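Local coordinates for protein polyporopepsin (Irpex lacteus, PDB 1WKR) that cleaves peptide bonds with broad specificity as a pepsin-like aspartic endopeptidase and clots milk, at residues 148-153 / 312-317; 213-218 / 305-310; 248-253 / 267-272; 271-276 / 289-294. All blocks are in the same frame, centred on the assembly; numbering follows the deposited sequence.

Contact 1. Residues 148-153 / 312-317; sequences EPTTSE and FLERFY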
loop_
_atom_site.group_PDB
_atom_site.type_symbol
_atom_site.label_atom_id
_atom_site.label_comp_id
_atom_site.label_asym_id
_atom_site.label_seq_id
_atom_site.Cartn_x
_atom_site.Cartn_y
_atom_site.Cartn_z
ATOM N N GLU A 148 4.559 10.166 3.399
ATOM C CA GLU A 148 4.404 11.350 4.226
ATOM C C GLU A 148 3.100 12.027 3.898
ATOM O O GLU A 148 2.603 11.905 2.759
ATOM C CB GLU A 148 5.559 12.336 3.950
ATOM C CG GLU A 148 6.894 11.800 4.347
ATOM C CD GLU A 148 8.052 12.747 4.054
ATOM O OE1 GLU A 148 7.835 13.878 3.510
ATOM O OE2 GLU A 148 9.197 12.299 4.394
ATOM N N PRO A 149 2.519 12.786 4.838
ATOM C CA PRO A 149 1.296 13.548 4.494
ATOM C C PRO A 149 1.588 14.553 3.385
ATOM O O PRO A 149 2.725 14.937 3.145
ATOM C CB PRO A 149 0.981 14.282 5.819
ATOM C CG PRO A 149 1.702 13.483 6.874
ATOM C CD PRO A 149 2.998 13.056 6.212
ATOM N N THR A 150 0.511 14.966 2.742
ATOM C CA THR A 150 0.656 15.885 1.611
ATOM C C THR A 150 -0.392 17.038 1.690
ATOM O O THR A 150 -1.463 16.859 2.265
ATOM C CB THR A 150 0.544 15.110 0.379
ATOM O OG1 THR A 150 0.901 16.000 -0.735
ATOM C CG2 THR A 150 -0.865 14.608 0.067
ATOM N N THR A 151 0.004 18.153 1.081
ATOM C CA THR A 151 -0.942 19.312 0.854
ATOM C C THR A 151 -0.783 19.680 -0.593
ATOM O O THR A 151 -1.248 20.848 -0.929
ATOM C CB THR A 151 -0.572 20.518 1.732
ATOM O OG1 THR A 151 0.743 20.911 1.484
ATOM C CG2 THR A 151 -0.697 20.161 3.261
ATOM N N SER A 152 -0.281 18.872 -1.448
ATOM C CA SER A 152 -0.265 19.182 -2.953
ATOM C C SER A 152 -0.833 18.083 -3.613
ATOM O O SER A 152 -1.039 16.921 -3.239
ATOM C CB SER A 152 1.233 19.458 -3.312
ATOM O OG SER A 152 1.681 20.609 -2.717
ATOM N N GLU A 153 -1.189 18.350 -4.972
ATOM C CA GLU A 153 -1.849 17.199 -5.710
ATOM C C GLU A 153 -0.884 16.168 -6.021
ATOM O O GLU A 153 -1.271 14.981 -6.243
ATOM C CB GLU A 153 -2.278 17.837 -7.092
ATOM C CG GLU A 153 -3.335 18.941 -6.928
ATOM C CD GLU A 153 -4.590 18.457 -6.581
ATOM O OE1 GLU A 153 -5.192 17.401 -7.052
ATOM O OE2 GLU A 153 -5.393 19.250 -5.881
ATOM N N PHE A 312 -2.737 5.446 6.590
ATOM C CA PHE A 312 -2.056 5.059 7.810
ATOM C C PHE A 312 -0.545 5.190 7.623
ATOM O O PHE A 312 0.169 5.742 8.508
ATOM C CB PHE A 312 -2.450 3.589 8.121
ATOM C CG PHE A 312 -1.756 2.986 9.339
ATOM C CD1 PHE A 312 -0.549 2.312 9.209
ATOM C CD2 PHE A 312 -2.332 3.039 10.595
ATOM C CE1 PHE A 312 0.068 1.730 10.293
ATOM C CE2 PHE A 312 -1.692 2.435 11.697
ATOM C CZ PHE A 312 -0.478 1.812 11.515
ATOM N N LEU A 313 -0.023 4.721 6.492
ATOM C CA LEU A 313 1.412 4.703 6.243
ATOM C C LEU A 313 1.996 6.055 5.991
ATOM O O LEU A 313 3.206 6.256 6.083
ATOM C CB LEU A 313 1.696 3.756 5.085
ATOM C CG LEU A 313 1.311 2.301 5.371
ATOM C CD1 LEU A 313 1.360 1.462 4.109
ATOM C CD2 LEU A 313 2.205 1.701 6.445
ATOM N N GLU A 314 1.165 7.091 5.690
ATOM C CA GLU A 314 1.651 8.455 5.684
ATOM C C GLU A 314 2.172 8.906 7.048
ATOM O O GLU A 314 2.887 9.901 7.144
ATOM C CB GLU A 314 0.582 9.423 5.181
ATOM C CG GLU A 314 0.339 9.376 3.683
ATOM C CD GLU A 314 -0.829 10.206 3.240
ATOM O OE1 GLU A 314 -1.880 10.133 3.929
ATOM O OE2 GLU A 314 -0.760 10.907 2.237
ATOM N N ARG A 315 1.787 8.180 8.099
ATOM C CA ARG A 315 2.165 8.509 9.475
ATOM C C ARG A 315 3.147 7.534 10.092
ATOM O O ARG A 315 3.623 7.808 11.204
ATOM C CB ARG A 315 0.919 8.619 10.325
ATOM C CG ARG A 315 -0.095 9.660 9.860
ATOM C CD ARG A 315 0.425 11.071 9.940
ATOM N NE ARG A 315 -0.507 12.101 9.426
ATOM C CZ ARG A 315 -0.826 13.180 10.087
ATOM N NH1 ARG A 315 -0.519 13.414 11.369
ATOM N NH2 ARG A 315 -1.599 14.104 9.451
ATOM N N PHE A 316 3.461 6.404 9.452
ATOM C CA PHE A 316 4.343 5.378 10.011
ATOM C C PHE A 316 5.237 4.850 8.961
ATOM O O PHE A 316 4.793 4.507 7.837
ATOM C CB PHE A 316 3.511 4.259 10.646
ATOM C CG PHE A 316 2.637 4.769 11.782
ATOM C CD1 PHE A 316 3.209 5.049 13.018
ATOM C CD2 PHE A 316 1.288 4.999 11.601
ATOM C CE1 PHE A 316 2.471 5.570 14.026
ATOM C CE2 PHE A 316 0.541 5.522 12.661
ATOM C CZ PHE A 316 1.139 5.812 13.833
ATOM N N TYR A 317 6.502 4.677 9.272
ATOM C CA TYR A 317 7.480 4.028 8.383
ATOM C C TYR A 317 7.231 2.516 8.428
ATOM O O TYR A 317 6.977 1.980 9.525
ATOM C CB TYR A 317 8.894 4.323 8.891
ATOM C CG TYR A 317 10.008 3.875 7.978
ATOM C CD1 TYR A 317 10.155 4.430 6.704
ATOM C CD2 TYR A 317 10.965 2.950 8.389
ATOM C CE1 TYR A 317 11.207 4.088 5.860
ATOM C CE2 TYR A 317 12.048 2.648 7.563
ATOM C CZ TYR A 317 12.147 3.198 6.344
ATOM O OH TYR A 317 13.246 2.892 5.509
#

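Contact 2. Residues 213-218 / 305-310; sequences TGTTLT and DFINGL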
loop_
_atom_site.group_PDB
_atom_site.type_symbol
_atom_site.label_atom_id
_atom_site.label_comp_id
_atom_site.label_asym_id
_atom_site.label_seq_id
_atom_site.Cartn_x
_atom_site.Cartn_y
_atom_site.Cartn_z
ATOM N N THR A 213 0.113 -0.566 0.935
ATOM C CA THR A 213 0.361 0.735 0.339
ATOM C C THR A 213 -0.633 1.092 -0.752
ATOM O O THR A 213 -0.783 2.275 -1.062
ATOM C CB THR A 213 1.782 0.810 -0.255
ATOM O OG1 THR A 213 1.936 -0.232 -1.238
ATOM C CG2 THR A 213 2.893 0.632 0.819
ATOM N N GLY A 214 -1.227 0.068 -1.408
ATOM C CA GLY A 214 -2.136 0.239 -2.556
ATOM C C GLY A 214 -3.585 0.217 -2.182
ATOM O O GLY A 214 -4.466 0.064 -3.057
ATOM N N THR A 215 -3.912 0.333 -0.880
ATOM C CA THR A 215 -5.299 0.670 -0.450
ATOM C C THR A 215 -5.228 2.084 0.100
ATOM O O THR A 215 -4.400 2.382 0.962
ATOM C CB THR A 215 -5.799 -0.306 0.600
ATOM O OG1 THR A 215 -6.058 -1.575 -0.024
ATOM C CG2 THR A 215 -7.108 0.138 1.231
ATOM N N THR A 216 -6.097 2.980 -0.364
ATOM C CA THR A 216 -6.019 4.371 0.058
ATOM C C THR A 216 -6.367 4.513 1.542
ATOM O O THR A 216 -5.636 5.109 2.345
ATOM C CB THR A 216 -6.971 5.256 -0.743
ATOM O OG1 THR A 216 -6.759 5.039 -2.139
ATOM C CG2 THR A 216 -6.745 6.737 -0.438
ATOM N N LEU A 217 -7.557 4.055 1.903
ATOM C CA LEU A 217 -8.131 4.284 3.208
ATOM C C LEU A 217 -7.561 3.316 4.254
ATOM O O LEU A 217 -6.905 2.337 3.924
ATOM C CB LEU A 217 -9.675 4.122 3.114
ATOM C CG LEU A 217 -10.354 5.119 2.178
ATOM C CD1 LEU A 217 -11.874 4.999 2.310
ATOM C CD2 LEU A 217 -9.953 6.592 2.404
ATOM N N THR A 218 -7.800 3.650 5.519
ATOM C CA THR A 218 -7.541 2.750 6.607
ATOM C C THR A 218 -8.842 1.989 6.840
ATOM O O THR A 218 -9.825 2.598 7.397
ATOM C CB THR A 218 -7.032 3.541 7.803
ATOM O OG1 THR A 218 -5.773 4.144 7.428
ATOM C CG2 THR A 218 -6.768 2.678 9.037
ATOM N N ASP A 305 -9.330 -8.662 8.366
ATOM C CA ASP A 305 -10.392 -7.850 8.996
ATOM C C ASP A 305 -10.042 -6.374 9.044
ATOM O O ASP A 305 -10.777 -5.570 9.653
ATOM C CB ASP A 305 -10.635 -8.377 10.408
ATOM C CG ASP A 305 -11.189 -9.784 10.490
ATOM O OD1 ASP A 305 -11.639 -10.352 9.454
ATOM O OD2 ASP A 305 -11.221 -10.333 11.617
ATOM N N PHE A 306 -8.914 -6.017 8.450
ATOM C CA PHE A 306 -8.518 -4.612 8.320
ATOM C C PHE A 306 -7.483 -4.482 7.198
ATOM O O PHE A 306 -6.809 -5.491 6.887
ATOM C CB PHE A 306 -7.945 -4.031 9.680
ATOM C CG PHE A 306 -6.675 -4.721 10.117
ATOM C CD1 PHE A 306 -5.437 -4.386 9.598
ATOM C CD2 PHE A 306 -6.725 -5.743 11.071
ATOM C CE1 PHE A 306 -4.283 -5.007 9.990
ATOM C CE2 PHE A 306 -5.564 -6.368 11.487
ATOM C CZ PHE A 306 -4.361 -6.013 10.957
ATOM N N ILE A 307 -7.376 -3.280 6.705
ATOM C CA ILE A 307 -6.267 -2.914 5.772
ATOM C C ILE A 307 -5.698 -1.606 6.318
ATOM O O ILE A 307 -6.378 -0.558 6.272
ATOM C CB ILE A 307 -6.705 -2.783 4.315
ATOM C CG1 ILE A 307 -7.331 -4.078 3.811
ATOM C CG2 ILE A 307 -5.497 -2.413 3.478
ATOM C CD1 ILE A 307 -7.865 -4.057 2.398
ATOM N N ASN A 308 -4.446 -1.639 6.775
ATOM C CA ASN A 308 -3.726 -0.400 7.127
ATOM C C ASN A 308 -3.174 0.138 5.807
ATOM O O ASN A 308 -2.175 -0.376 5.273
ATOM C CB ASN A 308 -2.616 -0.662 8.137
ATOM C CG ASN A 308 -3.099 -1.169 9.471
ATOM O OD1 ASN A 308 -4.288 -1.159 9.799
ATOM N ND2 ASN A 308 -2.150 -1.629 10.298
ATOM N N GLY A 309 -3.840 1.159 5.260
ATOM C CA GLY A 309 -3.549 1.669 3.922
ATOM C C GLY A 309 -2.640 2.830 3.884
ATOM O O GLY A 309 -1.964 3.176 4.859
ATOM N N LEU A 310 -2.570 3.438 2.692
ATOM C CA LEU A 310 -1.700 4.611 2.453
ATOM C C LEU A 310 -1.894 5.693 3.479
ATOM O O LEU A 310 -0.923 6.279 3.924
ATOM C CB LEU A 310 -2.064 5.136 1.024
ATOM C CG LEU A 310 -1.350 6.396 0.560
ATOM C CD1 LEU A 310 -1.368 6.403 -0.977
ATOM C CD2 LEU A 310 -2.024 7.664 1.072
#

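Contact 3. Residues 248-253 / 267-272; sequences AQYANL and LTANAQ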
loop_
_atom_site.group_PDB
_atom_site.type_symbol
_atom_site.label_atom_id
_atom_site.label_comp_id
_atom_site.label_asym_id
_atom_site.label_seq_id
_atom_site.Cartn_x
_atom_site.Cartn_y
_atom_site.Cartn_z
ATOM N N ALA A 248 -17.357 20.776 15.600
ATOM C CA ALA A 248 -17.257 20.366 16.962
ATOM C C ALA A 248 -16.786 18.951 17.112
ATOM O O ALA A 248 -16.015 18.563 17.983
ATOM C CB ALA A 248 -18.631 20.535 17.681
ATOM N N GLN A 249 -17.315 18.032 16.237
ATOM C CA GLN A 249 -16.917 16.642 16.355
ATOM C C GLN A 249 -15.406 16.467 15.975
ATOM O O GLN A 249 -14.776 15.642 16.612
ATOM C CB GLN A 249 -17.764 15.783 15.362
ATOM C CG GLN A 249 -19.216 15.636 15.918
ATOM C CD GLN A 249 -20.121 15.054 14.809
ATOM O OE1 GLN A 249 -19.838 15.086 13.635
ATOM N NE2 GLN A 249 -21.230 14.443 15.294
ATOM N N TYR A 250 -14.900 17.247 15.051
ATOM C CA TYR A 250 -13.449 17.177 14.777
ATOM C C TYR A 250 -12.653 17.677 15.971
ATOM O O TYR A 250 -11.679 17.063 16.369
ATOM C CB TYR A 250 -13.073 17.923 13.514
ATOM C CG TYR A 250 -11.563 17.877 13.304
ATOM C CD1 TYR A 250 -10.900 16.664 13.031
ATOM C CD2 TYR A 250 -10.760 19.010 13.475
ATOM C CE1 TYR A 250 -9.528 16.571 12.926
ATOM C CE2 TYR A 250 -9.374 18.946 13.342
ATOM C CZ TYR A 250 -8.779 17.698 13.079
ATOM O OH TYR A 250 -7.422 17.635 12.981
ATOM N N ALA A 251 -13.135 18.781 16.592
ATOM C CA ALA A 251 -12.423 19.281 17.774
ATOM C C ALA A 251 -12.334 18.242 18.878
ATOM O O ALA A 251 -11.376 18.158 19.611
ATOM C CB ALA A 251 -13.085 20.530 18.281
ATOM N N ASN A 252 -13.363 17.390 18.998
ATOM C CA ASN A 252 -13.446 16.317 19.973
ATOM C C ASN A 252 -12.927 14.992 19.523
ATOM O O ASN A 252 -12.961 13.992 20.276
ATOM C CB ASN A 252 -14.917 16.182 20.438
ATOM C CG ASN A 252 -15.307 17.314 21.345
ATOM O OD1 ASN A 252 -14.652 17.603 22.330
ATOM N ND2 ASN A 252 -16.337 18.000 20.923
ATOM N N LEU A 253 -12.440 14.884 18.293
ATOM C CA LEU A 253 -11.936 13.605 17.755
ATOM C C LEU A 253 -10.715 13.139 18.510
ATOM O O LEU A 253 -9.755 13.902 18.656
ATOM C CB LEU A 253 -11.646 13.768 16.265
ATOM C CG LEU A 253 -11.215 12.484 15.510
ATOM C CD1 LEU A 253 -12.264 11.400 15.534
ATOM C CD2 LEU A 253 -10.830 12.815 14.060
ATOM N N LEU A 267 -2.572 6.906 15.805
ATOM C CA LEU A 267 -3.077 7.607 14.605
ATOM C C LEU A 267 -3.939 8.783 15.110
ATOM O O LEU A 267 -5.074 8.623 15.613
ATOM C CB LEU A 267 -3.879 6.635 13.744
ATOM C CG LEU A 267 -4.227 7.153 12.351
ATOM C CD1 LEU A 267 -2.999 7.175 11.426
ATOM C CD2 LEU A 267 -5.329 6.299 11.725
ATOM N N THR A 268 -3.365 9.976 15.020
ATOM C CA THR A 268 -4.004 11.141 15.682
ATOM C C THR A 268 -5.246 11.578 14.949
ATOM O O THR A 268 -5.547 11.132 13.831
ATOM C CB THR A 268 -3.005 12.322 15.720
ATOM O OG1 THR A 268 -2.705 12.666 14.338
ATOM C CG2 THR A 268 -1.707 11.989 16.460
ATOM N N ALA A 269 -5.985 12.496 15.597
ATOM C CA ALA A 269 -7.159 13.084 14.955
ATOM C C ALA A 269 -6.823 13.636 13.592
ATOM O O ALA A 269 -7.544 13.336 12.592
ATOM C CB ALA A 269 -7.735 14.192 15.842
ATOM N N ASN A 270 -5.745 14.392 13.446
ATOM C CA ASN A 270 -5.461 14.978 12.153
ATOM C C ASN A 270 -5.131 13.881 11.100
ATOM O O ASN A 270 -5.453 14.014 9.907
ATOM C CB ASN A 270 -4.294 15.969 12.224
ATOM C CG ASN A 270 -4.147 16.750 10.940
ATOM O OD1 ASN A 270 -3.253 16.519 10.137
ATOM N ND2 ASN A 270 -5.022 17.771 10.781
ATOM N N ALA A 271 -4.455 12.817 11.567
ATOM C CA ALA A 271 -4.122 11.699 10.662
ATOM C C ALA A 271 -5.361 10.974 10.193
ATOM O O ALA A 271 -5.294 10.222 9.191
ATOM C CB ALA A 271 -3.230 10.706 11.403
ATOM N N GLN A 272 -6.496 11.106 10.884
ATOM C CA GLN A 272 -7.745 10.418 10.513
ATOM C C GLN A 272 -8.548 11.147 9.484
ATOM O O GLN A 272 -9.592 10.638 9.081
ATOM C CB GLN A 272 -8.602 10.199 11.767
ATOM C CG GLN A 272 -8.047 9.086 12.681
ATOM C CD GLN A 272 -8.776 9.061 14.001
ATOM O OE1 GLN A 272 -9.983 8.801 14.060
ATOM N NE2 GLN A 272 -8.090 9.376 15.061
#

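Contact 4. Residues 271-276 / 289-294; sequences AQIWPR and VYLIVG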
loop_
_atom_site.group_PDB
_atom_site.type_symbol
_atom_site.label_atom_id
_atom_site.label_comp_id
_atom_site.label_asym_id
_atom_site.label_seq_id
_atom_site.Cartn_x
_atom_site.Cartn_y
_atom_site.Cartn_z
ATOM N N ALA A 271 -4.455 12.817 11.567
ATOM C CA ALA A 271 -4.122 11.699 10.662
ATOM C C ALA A 271 -5.361 10.974 10.193
ATOM O O ALA A 271 -5.294 10.222 9.191
ATOM C CB ALA A 271 -3.230 10.706 11.403
ATOM N N GLN A 272 -6.496 11.106 10.884
ATOM C CA GLN A 272 -7.745 10.418 10.513
ATOM C C GLN A 272 -8.548 11.147 9.484
ATOM O O GLN A 272 -9.592 10.638 9.081
ATOM C CB GLN A 272 -8.602 10.199 11.767
ATOM C CG GLN A 272 -8.047 9.086 12.681
ATOM C CD GLN A 272 -8.776 9.061 14.001
ATOM O OE1 GLN A 272 -9.983 8.801 14.060
ATOM N NE2 GLN A 272 -8.090 9.376 15.061
ATOM N N ILE A 273 -8.091 12.324 9.032
ATOM C CA ILE A 273 -8.887 13.138 8.082
ATOM C C ILE A 273 -8.157 13.278 6.768
ATOM O O ILE A 273 -6.924 13.236 6.685
ATOM C CB ILE A 273 -9.320 14.518 8.678
ATOM C CG1 ILE A 273 -8.197 15.561 8.590
ATOM C CG2 ILE A 273 -9.868 14.301 10.079
ATOM C CD1 ILE A 273 -8.628 16.935 9.067
ATOM N N TRP A 274 -8.950 13.460 5.673
ATOM C CA TRP A 274 -8.421 13.754 4.359
ATOM C C TRP A 274 -7.801 15.159 4.354
ATOM O O TRP A 274 -8.368 16.045 5.064
ATOM C CB TRP A 274 -9.558 13.641 3.332
ATOM C CG TRP A 274 -9.172 13.864 1.919
ATOM C CD1 TRP A 274 -9.143 15.013 1.240
ATOM C CD2 TRP A 274 -8.679 12.849 1.005
ATOM N NE1 TRP A 274 -8.652 14.836 -0.053
ATOM C CE2 TRP A 274 -8.364 13.521 -0.185
ATOM C CE3 TRP A 274 -8.421 11.487 1.101
ATOM C CZ2 TRP A 274 -7.800 12.845 -1.349
ATOM C CZ3 TRP A 274 -7.958 10.788 -0.016
ATOM C CH2 TRP A 274 -7.590 11.470 -1.190
ATOM N N PRO A 275 -6.726 15.413 3.661
ATOM C CA PRO A 275 -6.150 16.784 3.635
ATOM C C PRO A 275 -7.168 17.795 3.133
ATOM O O PRO A 275 -7.605 17.757 1.972
ATOM C CB PRO A 275 -4.956 16.634 2.679
ATOM C CG PRO A 275 -5.169 15.375 1.891
ATOM C CD PRO A 275 -5.905 14.476 2.871
ATOM N N ARG A 276 -7.567 18.716 4.033
ATOM C CA ARG A 276 -8.710 19.565 3.731
ATOM C C ARG A 276 -8.475 20.550 2.582
ATOM O O ARG A 276 -9.452 20.844 1.847
ATOM C CB ARG A 276 -9.132 20.325 4.969
ATOM C CG ARG A 276 -9.815 19.407 5.977
ATOM C CD ARG A 276 -10.105 20.065 7.306
ATOM N NE ARG A 276 -8.860 20.206 8.095
ATOM C CZ ARG A 276 -8.854 20.565 9.389
ATOM N NH1 ARG A 276 -9.972 20.954 10.000
ATOM N NH2 ARG A 276 -7.724 20.507 10.077
ATOM N N VAL A 289 -14.644 18.489 7.128
ATOM C CA VAL A 289 -13.788 17.382 7.642
ATOM C C VAL A 289 -14.334 16.016 7.164
ATOM O O VAL A 289 -15.435 15.625 7.562
ATOM C CB VAL A 289 -13.789 17.406 9.163
ATOM C CG1 VAL A 289 -12.952 16.226 9.690
ATOM C CG2 VAL A 289 -13.143 18.717 9.633
ATOM N N TYR A 290 -13.528 15.309 6.372
ATOM C CA TYR A 290 -13.888 13.970 5.898
ATOM C C TYR A 290 -12.856 12.993 6.438
ATOM O O TYR A 290 -11.649 13.296 6.534
ATOM C CB TYR A 290 -13.900 13.889 4.331
ATOM C CG TYR A 290 -14.832 14.920 3.758
ATOM C CD1 TYR A 290 -16.173 14.766 3.771
ATOM C CD2 TYR A 290 -14.306 16.073 3.180
ATOM C CE1 TYR A 290 -17.092 15.758 3.233
ATOM C CE2 TYR A 290 -15.181 17.039 2.592
ATOM C CZ TYR A 290 -16.465 16.789 2.669
ATOM O OH TYR A 290 -17.321 17.843 2.093
ATOM N N LEU A 291 -13.276 11.809 6.808
ATOM C CA LEU A 291 -12.437 10.815 7.466
ATOM C C LEU A 291 -11.905 9.799 6.519
ATOM O O LEU A 291 -12.578 9.386 5.545
ATOM C CB LEU A 291 -13.155 10.150 8.607
ATOM C CG LEU A 291 -13.824 11.076 9.635
ATOM C CD1 LEU A 291 -14.435 10.290 10.765
ATOM C CD2 LEU A 291 -12.810 12.112 10.135
ATOM N N ILE A 292 -10.686 9.307 6.805
ATOM C CA ILE A 292 -10.047 8.286 5.960
ATOM C C ILE A 292 -10.134 6.891 6.538
ATOM O O ILE A 292 -9.594 5.971 5.942
ATOM C CB ILE A 292 -8.609 8.692 5.516
ATOM C CG1 ILE A 292 -7.664 9.041 6.696
ATOM C CG2 ILE A 292 -8.705 9.872 4.558
ATOM C CD1 ILE A 292 -7.405 7.883 7.628
ATOM N N VAL A 293 -10.825 6.731 7.648
ATOM C CA VAL A 293 -11.193 5.406 8.164
ATOM C C VAL A 293 -12.426 4.965 7.452
ATOM O O VAL A 293 -13.455 5.699 7.483
ATOM C CB VAL A 293 -11.370 5.434 9.701
ATOM C CG1 VAL A 293 -11.860 4.073 10.195
ATOM C CG2 VAL A 293 -10.060 5.814 10.356
ATOM N N GLY A 294 -12.388 3.837 6.781
ATOM C CA GLY A 294 -13.501 3.311 5.986
ATOM C C GLY A 294 -13.892 1.929 6.307
ATOM O O GLY A 294 -13.221 1.260 7.118
HETATM O O HOH W 1 -11.174 16.351 5.079
#

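Contact 1. Residues 148-153 / 312-317
At one end of the interdomain sheet of this pepsin-like fold, E148 and P149, in the loop after strand 142-146, rest against E314 and R315 in the turn between helix 310-313 and strand 316-321. The P149 ring makes the closest approach. Its CD lies 3.3 Å from E314 O, and its CG lies 3.6 Å from R315 NE, the ring crossing the arginine chain at about a right angle. R315 folds back at its second torsion (chi2 -65°), which brings NE near the proline while NH1 and NH2 go on to A337 O and N270 OD1. The E314 side chain passes alongside the E148 carbonyl, with CG 3.5 Å from E148 O. E148 CA answers with a C-H...O contact to E314 O at 3.6 Å. N9 ND2 joins the two residues, hydrogen-bonded to E314 OE2 and weakly to E148 O. With an alanine in place of E314, the N9 amide would probably lose its carboxylate partner and the E148 carbonyl the methylene packed beside it. The contact lies just beyond the ends of the antiparallel neighbours 142-146 and 316-321, with strand 155-162 touching T150 and F334 touching E148 and P149.

Contact 2. Residues 213-218 / 305-310
T215 and L310 are joined by the backbone hydrogen bond, L310 N to T215 O at 2.7 Å, nearly straight at the hydrogen (164°). This is the tight part. G309 CA sits 3.2 Å from the same oxygen and makes a C-H...O contact to L217 O at 3.4 Å, so any side chain on this N-cap glycine would collide with both carbonyls. L310 CB packs on T213 O at 3.8 Å, and T218 CA makes a C-H...O contact to I307 O at 3.5 Å. T215 CB meets I307 CG2 at 3.6 Å, the side chains crossing at about a right angle. The T215 hydroxyl, beside its own backbone N (chi1 -72°), lies against I307 CG2 and CD1. Looser is the T218 hydroxyl, with OG1 4.2 Å from G309 N and paired with T311 OG1. T216 and L217 have their CB atoms directed away from 305-310; T216 hydrogen-bonds to the bound peptide, and T215, L217 and I307 pack on it. T213 OG1 bonds to V31 O and T33 N, one half of the fireman's grip. With OG1 also bonded to D212 OD2, T215 is fixed by carbonyl and hydroxyl, consistent with a hydroxyl that helps position the catalytic carboxylate.

Contact 3. Residues 248-253 / 267-272
Y250 and N270 supply the hydrogen bond that crosses this contact: N270 ND2 donates to Y250 OH at 3.3 Å, with 164° at the hydrogen. The hydroxyl lies close to the amide plane of N270, while the tyrosine ring is turned 67° from that plane. A first torsion that sets CG opposite the backbone N (chi1 177°) swings the ring off helix 247-251 toward the 3-10 turn. The same amide nitrogen also donates to N340 O, so two acceptors share this NH2 group.

The van der Waals contacts centre on A269. Two of them are apolar: L253 CD2 packs on A269 CB at 3.8 Å, and Y250 CE1 lies 4.2 Å from A269 CB. Others set carbon against oxygen. L253 O approaches A269 CB at 3.5 Å, and Y250 meets A269 by its edge, with A269 O in the ring plane 3.8 Å from CE1. The other branch of L253, CD1, reaches Q272 OE1 at 3.8 Å.

Polar bonds within 267-272 shape the surface that receives these groups. T268 OG1 accepts from A271 N at 3.3 Å, an ST motif at the start of the 3-10 turn. Q272 NE2 turns back to L267 O at 3.2 Å and also serves Q254 O, and OE1 pairs with Y228 OH, which fixes the rotation of the amide beside L253.

The contact joins the C-terminal end of helix 247-251 to the turn that follows strand 263-267. L256 of strand 256-260 touches Q272, while I273 and R276 continue the packing on Y250.

Contact 4. Residues 271-276 / 289-294
I292 lies against the backbone of 271-274 and can be followed outward from CB, which points at the opposite segment. CG1, set between its own backbone N and carbonyl carbon (chi1 55°), approaches Q272 O at 3.5 Å. The second torsion (chi2 63°) then carries CD1 to A271 O, also 3.5 Å away. The other branch, CG2, touches W274 at the indole edge, in the ring plane and 3.8 Å from CE3, and is near W274 N as well. With an alanine here, the edge of the W274 indole would probably lose its methyl neighbour and a gap would open beside the A271 and Q272 carbonyls. The backbones meet in a single antiparallel bridge, with I273 and L291 as a non-hydrogen-bonded pair; it adds a short, irregular edge to strand 289-295. Flanking the pair, I292 N donates to Q272 O at 2.9 Å, from above the carbonyl plane, and W274 N donates to Y290 O at 2.8 Å. Beyond them, water 1 spans the segments, lying 2.8 Å from W274 O and accepting from Y290 N at 2.9 Å. I273 CG2 packs against both V289 CG1 and L291 CD2, 3.7 Å from each. I273 CD1 lies under one face of the R276 guanidinium, whose NE forms a salt bridge with N340 OXT while NH1 rests near V289 CG2.

Overall arrangement
Followed from the N terminus, the chain first passes 148-153, after strand 142-146, and contact 1 closes the widest loop when it meets 312-317. Inside it, contact 2 runs from the active-site loop at 213-218 to 305-310. Contacts 3 and 4 nest within contact 2 in succession: helix 247-251 is tied to the turn at 267-272, and that turn, sharing A271 and Q272, leads into the pairing with 289-294. T218 then bonds through its backbone to I292 and G294, linking contacts 2 and 4, while T150 O packs against P275 CB and links contacts 1 and 4. Together they connect the interdomain sheet, the catalytic loop and the outer part of the C-terminal lobe.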